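Local structure of Phospholipase/Carboxylesterase (Haliangium ochraceum, 4Q82) at residues R47-R52 with R110-D115. The protein probably hydrolyses carboxylic ester bonds, as an alpha/beta-type phospholipase or carboxylesterase. Sequence-based numbering, arbitrary orientation.
Sequences RPSSAR and RYIERD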
ATOM      1  N   ARG A  47     -15.606 -14.344  12.081  1.00 26.93           N
ATOM      2  CA  ARG A  47     -16.355 -13.090  12.178  1.00 26.05           C
ATOM      3  C   ARG A  47     -15.980 -12.133  11.033  1.00 24.07           C
ATOM      4  O   ARG A  47     -14.882 -12.207  10.517  1.00 23.89           O
ATOM      5  CB  ARG A  47     -16.073 -12.421  13.516  1.00 26.82           C
ATOM      6  CG  ARG A  47     -16.594 -13.214  14.710  1.00 28.96           C
ATOM      7  CD  ARG A  47     -16.114 -12.548  15.984  1.00 29.87           C
ATOM      8  NE  ARG A  47     -14.665 -12.476  15.971  1.00 29.60           N
ATOM      9  CZ  ARG A  47     -13.925 -11.743  16.799  1.00 35.95           C
ATOM     10  NH1 ARG A  47     -14.499 -11.002  17.737  1.00 30.82           N
ATOM     11  NH2 ARG A  47     -12.602 -11.757  16.684  1.00 29.88           N
ATOM     12  N   PRO A  48     -16.885 -11.223  10.666  1.00 25.34           N
ATOM     13  CA  PRO A  48     -16.587 -10.252   9.597  1.00 24.63           C
ATOM     14  C   PRO A  48     -15.368  -9.374   9.939  1.00 23.56           C
ATOM     15  O   PRO A  48     -15.017  -9.251  11.106  1.00 23.56           O
ATOM     16  CB  PRO A  48     -17.859  -9.399   9.512  1.00 25.03           C
ATOM     17  CG  PRO A  48     -18.883 -10.070  10.357  1.00 27.02           C
ATOM     18  CD  PRO A  48     -18.196 -10.993  11.308  1.00 27.30           C
ATOM     19  N   SER A  49     -14.751  -8.762   8.928  1.00 21.70           N
ATOM     20  CA  SER A  49     -13.452  -8.125   9.106  1.00 21.48           C
ATOM     21  C   SER A  49     -13.412  -7.042  10.171  1.00 21.18           C
ATOM     22  O   SER A  49     -12.372  -6.853  10.813  1.00 22.21           O
ATOM     23  CB  SER A  49     -12.979  -7.548   7.758  1.00 21.02           C
ATOM     24  OG  SER A  49     -13.955  -6.678   7.204  1.00 20.77           O
ATOM     25  N   SER A  50     -14.509  -6.308  10.381  1.00 20.87           N
ATOM     26  CA  SER A  50     -14.448  -5.204  11.357  1.00 22.53           C
ATOM     27  C   SER A  50     -14.201  -5.714  12.771  1.00 23.29           C
ATOM     28  O   SER A  50     -13.734  -4.970  13.614  1.00 22.92           O
ATOM     29  CB  SER A  50     -15.728  -4.353  11.356  1.00 24.84           C
ATOM     30  OG  SER A  50     -16.852  -5.136  11.675  1.00 28.30           O
ATOM     31  N   ALA A  51     -14.496  -6.987  13.017  1.00 23.56           N
ATOM     32  CA  ALA A  51     -14.276  -7.570  14.338  1.00 24.94           C
ATOM     33  C   ALA A  51     -12.802  -7.569  14.711  1.00 25.62           C
ATOM     34  O   ALA A  51     -12.464  -7.608  15.887  1.00 26.68           O
ATOM     35  CB  ALA A  51     -14.830  -8.984  14.388  1.00 25.02           C
ATOM     36  N   ARG A  52     -11.917  -7.505  13.718  1.00 23.92           N
ATOM     37  CA  ARG A  52     -10.483  -7.541  14.001  1.00 23.88           C
ATOM     38  C   ARG A  52      -9.792  -6.245  13.599  1.00 22.91           C
ATOM     39  O   ARG A  52      -8.592  -6.225  13.362  1.00 22.56           O
ATOM     40  CB  ARG A  52      -9.834  -8.734  13.289  1.00 23.45           C
ATOM     41  CG  ARG A  52     -10.384 -10.106  13.750  1.00 24.91           C
ATOM     42  CD  ARG A  52      -9.839 -11.260  12.907  1.00 26.54           C
ATOM     43  NE  ARG A  52     -10.216 -11.097  11.503  1.00 24.80           N
ATOM     44  CZ  ARG A  52     -11.379 -11.485  10.989  1.00 24.70           C
ATOM     45  NH1 ARG A  52     -12.290 -12.080  11.756  1.00 24.27           N
ATOM     46  NH2 ARG A  52     -11.638 -11.258   9.717  1.00 23.18           N
ATOM     47  N   ARG A 110     -11.237   1.129   4.527  1.00 15.25           N
ATOM     48  CA  ARG A 110     -12.655   1.328   4.233  1.00 16.08           C
ATOM     49  C   ARG A 110     -13.388  -0.012   4.143  1.00 15.92           C
ATOM     50  O   ARG A 110     -14.408  -0.220   4.824  1.00 17.39           O
ATOM     51  CB  ARG A 110     -12.835   2.102   2.911  1.00 15.59           C
ATOM     52  CG  ARG A 110     -14.283   2.198   2.445  1.00 19.73           C
ATOM     53  CD  ARG A 110     -14.351   2.654   0.986  1.00 21.46           C
ATOM     54  NE  ARG A 110     -15.727   2.666   0.498  1.00 24.60           N
ATOM     55  CZ  ARG A 110     -16.560   3.690   0.641  1.00 29.65           C
ATOM     56  NH1 ARG A 110     -16.161   4.804   1.253  1.00 31.37           N
ATOM     57  NH2 ARG A 110     -17.794   3.606   0.165  1.00 32.20           N
ATOM     58  N   TYR A 111     -12.863  -0.924   3.329  1.00 14.12           N
ATOM     59  CA  TYR A 111     -13.549  -2.207   3.112  1.00 16.45           C
ATOM     60  C   TYR A 111     -13.509  -3.044   4.363  1.00 17.33           C
ATOM     61  O   TYR A 111     -14.483  -3.734   4.687  1.00 18.13           O
ATOM     62  CB  TYR A 111     -12.938  -2.961   1.911  1.00 14.69           C
ATOM     63  CG  TYR A 111     -13.027  -2.052   0.706  1.00 14.66           C
ATOM     64  CD1 TYR A 111     -14.275  -1.711   0.163  1.00 15.70           C
ATOM     65  CD2 TYR A 111     -11.889  -1.462   0.171  1.00 13.88           C
ATOM     66  CE1 TYR A 111     -14.378  -0.805  -0.902  1.00 15.75           C
ATOM     67  CE2 TYR A 111     -11.975  -0.574  -0.883  1.00 14.06           C
ATOM     68  CZ  TYR A 111     -13.219  -0.249  -1.416  1.00 15.08           C
ATOM     69  OH  TYR A 111     -13.293   0.664  -2.459  1.00 15.11           O
ATOM     70  N   ILE A 112     -12.392  -2.990   5.080  1.00 15.78           N
ATOM     71  CA  ILE A 112     -12.314  -3.731   6.358  1.00 17.25           C
ATOM     72  C   ILE A 112     -13.364  -3.233   7.343  1.00 19.08           C
ATOM     73  O   ILE A 112     -14.079  -4.035   7.978  1.00 20.26           O
ATOM     74  CB  ILE A 112     -10.914  -3.614   6.989  1.00 16.85           C
ATOM     75  CG1 ILE A 112      -9.918  -4.418   6.147  1.00 16.58           C
ATOM     76  CG2 ILE A 112     -10.930  -4.087   8.490  1.00 16.16           C
ATOM     77  CD1 ILE A 112      -8.468  -3.939   6.314  1.00 17.68           C
ATOM     78  N   GLU A 113     -13.476  -1.913   7.479  1.00 18.41           N
ATOM     79  CA  GLU A 113     -14.408  -1.362   8.454  1.00 22.45           C
ATOM     80  C   GLU A 113     -15.861  -1.717   8.089  1.00 22.80           C
ATOM     81  O   GLU A 113     -16.717  -1.878   8.963  1.00 22.93           O
ATOM     82  CB  GLU A 113     -14.236   0.159   8.563  1.00 25.98           C
ATOM     83  CG  GLU A 113     -14.829   0.731   9.846  1.00 32.63           C
ATOM     84  CD  GLU A 113     -16.261   1.146   9.670  1.00 37.36           C
ATOM     85  OE1 GLU A 113     -16.665   1.357   8.499  1.00 37.73           O
ATOM     86  OE2 GLU A 113     -16.978   1.252  10.689  1.00 41.49           O
ATOM     87  N   ARG A 114     -16.126  -1.843   6.796  1.00 19.76           N
ATOM     88  CA  ARG A 114     -17.475  -2.112   6.297  1.00 25.02           C
ATOM     89  C   ARG A 114     -17.811  -3.593   6.161  1.00 21.05           C
ATOM     90  O   ARG A 114     -18.833  -3.930   5.572  1.00 22.11           O
ATOM     91  CB  ARG A 114     -17.653  -1.453   4.926  1.00 25.11           C
ATOM     92  CG  ARG A 114     -17.655   0.047   5.034  1.00 28.74           C
ATOM     93  CD  ARG A 114     -17.771   0.688   3.676  1.00 31.23           C
ATOM     94  NE  ARG A 114     -17.589   2.134   3.800  1.00 35.81           N
ATOM     95  CZ  ARG A 114     -18.506   3.036   3.471  1.00 40.01           C
ATOM     96  NH1 ARG A 114     -19.678   2.643   2.984  1.00 42.27           N
ATOM     97  NH2 ARG A 114     -18.244   4.329   3.621  1.00 41.55           N
ATOM     98  N   ASP A 115     -16.940  -4.459   6.670  1.00 20.21           N
ATOM     99  CA  ASP A 115     -17.090  -5.918   6.534  1.00 23.09           C
ATOM    100  C   ASP A 115     -17.147  -6.376   5.074  1.00 22.39           C
ATOM    101  O   ASP A 115     -17.811  -7.371   4.759  1.00 22.36           O
ATOM    102  CB  ASP A 115     -18.336  -6.408   7.281  1.00 25.38           C
ATOM    103  CG  ASP A 115     -18.244  -6.171   8.761  1.00 26.74           C
ATOM    104  OD1 ASP A 115     -17.106  -6.161   9.297  1.00 26.08           O
ATOM    105  OD2 ASP A 115     -19.300  -6.013   9.400  1.00 29.04           O
TER
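A Schellman motif closes helix 107-113, and Ser49 and Ser50, in the 3-10 turn just before edge strand 53-56, bind directly to it. The motif is identified by Asp115, whose phi is positive at 58°, and by the bonds from Asp115 N to Ile112 O and from Glu116 N to Tyr111 O. Ser49 OG donates to Ile112 O at 2.8 Å, in the carbonyl plane and on a lone pair, so this carbonyl at the helix end serves two donors. Ser50 N lies 2.8 Å from Asp115 OD1, nearly along the carboxylate C-O direction, and Ser50 OG meets Asp115 OD1 at 2.6 Å on the syn side. With chi1 at 60°, Ser50 OG lies between its backbone N and carbonyl carbon, near enough to the N for both to reach one oxygen. Pro48 CB packs against the same carboxylate, 3.3 Å from Asp115 CG. Ile112 CG2 approaches Ser49 CB at 4.1 Å, and Tyr70 and Trp117 touch both side chains. With an alanine here instead of Ser49, Ile112 O would probably keep the Asp115 N bond but lose its hydroxyl donor. Two donors on a single carboxylate oxygen would be expected to favour ionised Asp115 and probably limit how far the carboxylate can turn.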